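Local coordinates for protein transcriptional regulator (Rhodococcus jostii, PDB 5CYV) that binds p-coumaroyl-CoA and, as a MarR-family transcriptional regulator linked to p-hydroxycinnamate metabolism, probably binds DNA, at residues V44-C47 with G52-Q55. Residues are numbered along the deposited sequence; the frame is centred on the assembly and turned at random.
Sequences VLAC and GVNQ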
loop_
_atom_site.group_PDB
_atom_site.type_symbol
_atom_site.label_atom_id
_atom_site.label_comp_id
_atom_site.label_asym_id
_atom_site.label_seq_id
_atom_site.Cartn_x
_atom_site.Cartn_y
_atom_site.Cartn_z
ATOM N N VAL B 44 2.380 -15.662 9.299
ATOM C CA VAL B 44 3.757 -15.709 8.850
ATOM C C VAL B 44 4.680 -15.284 9.985
ATOM O O VAL B 44 5.711 -15.933 10.276
ATOM C CB VAL B 44 3.925 -14.812 7.663
ATOM C CG1 VAL B 44 5.422 -14.540 7.391
ATOM C CG2 VAL B 44 3.267 -15.491 6.467
ATOM N N LEU B 45 4.291 -14.217 10.686
ATOM C CA LEU B 45 5.188 -13.705 11.737
ATOM C C LEU B 45 5.270 -14.672 12.916
ATOM O O LEU B 45 6.346 -14.817 13.519
ATOM C CB LEU B 45 4.734 -12.301 12.206
ATOM C CG LEU B 45 4.943 -11.232 11.128
ATOM C CD1 LEU B 45 4.164 -9.972 11.493
ATOM C CD2 LEU B 45 6.393 -10.870 10.931
ATOM N N ALA B 46 4.204 -15.383 13.198
ATOM C CA ALA B 46 4.253 -16.401 14.244
ATOM C C ALA B 46 5.159 -17.554 13.825
ATOM O O ALA B 46 5.916 -18.068 14.644
ATOM C CB ALA B 46 2.854 -16.904 14.562
ATOM N N CYS B 47 5.040 -17.950 12.552
ATOM C CA CYS B 47 5.820 -19.125 12.100
ATOM C C CYS B 47 7.328 -18.846 12.104
ATOM O O CYS B 47 8.135 -19.778 12.166
ATOM C CB CYS B 47 5.356 -19.569 10.717
ATOM S SG CYS B 47 3.726 -20.383 10.754
ATOM N N GLY B 52 7.032 -18.820 19.159
ATOM C CA GLY B 52 5.961 -17.848 19.007
ATOM C C GLY B 52 6.481 -16.427 19.005
ATOM O O GLY B 52 7.643 -16.173 19.327
ATOM N N VAL B 53 5.558 -15.519 18.711
ATOM C CA VAL B 53 5.853 -14.099 18.569
ATOM C C VAL B 53 4.920 -13.295 19.477
ATOM O O VAL B 53 3.735 -13.607 19.658
ATOM C CB VAL B 53 5.704 -13.627 17.106
ATOM C CG1 VAL B 53 4.257 -13.721 16.639
ATOM C CG2 VAL B 53 6.233 -12.197 16.950
ATOM N N ASN B 54 5.489 -12.239 20.046
ATOM C CA ASN B 54 4.751 -11.308 20.867
ATOM C C ASN B 54 3.778 -10.401 20.112
ATOM O O ASN B 54 4.081 -9.966 19.014
ATOM C CB ASN B 54 5.849 -10.471 21.572
ATOM C CG ASN B 54 5.357 -9.637 22.701
ATOM O OD1 ASN B 54 4.352 -8.946 22.601
ATOM N ND2 ASN B 54 6.112 -9.647 23.792
ATOM N N GLN B 55 2.584 -10.179 20.642
ATOM C CA GLN B 55 1.584 -9.316 19.989
ATOM C C GLN B 55 2.152 -7.940 19.634
ATOM O O GLN B 55 1.838 -7.369 18.559
ATOM C CB GLN B 55 0.351 -9.165 20.903
ATOM C CG GLN B 55 -0.835 -8.361 20.325
ATOM C CD GLN B 55 -1.803 -7.898 21.410
ATOM O OE1 GLN B 55 -1.652 -6.819 21.986
ATOM N NE2 GLN B 55 -2.797 -8.718 21.693
#
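Val-53 lays its CG1 methyl against the last turn of the helix that ends at Cys-47, and Val-53 and Ala-46 bury the largest areas of the contact. Val-53 CG1 comes within 3.6 Å of Ala-46 CA, so it rests on helix backbone more than on a side chain. The methyl of Ala-46 borders it, with Ala-46 CB 4.1 Å from Val-53 CG1. The torsion of Val-53 (chi1 66°) sets CG1 between its own N and carbonyl carbon, facing the helix, and leaves CG2 anti to the N.

A carbonyl oxygen adds a looser van der Waals contact: Leu-45 O lies 3.8 Å from Val-53 CB. Gly-52 CA stays farther off, 4.4 Å from Ala-46 O. No hydrogen bond joins the two segments. At phi 121° and psi 172° a beta carbon on Gly-52 would run into the preceding carbonyl oxygen, so the position suits glycine.

Asn-54 then N-caps helix 55-62, its OD1 accepting from Arg-56 N. Val-58 of that helix touches both Leu-45 and Val-53, while Leu-7 of the second subunit packs on Leu-45. Backbone hydrogen bonds tie Val-53 to Ile-96 in strand 94-98, so this connection links helices 37-47 and 55-62 to the two-stranded sheet of the MarR-type winged helix-turn-helix domain.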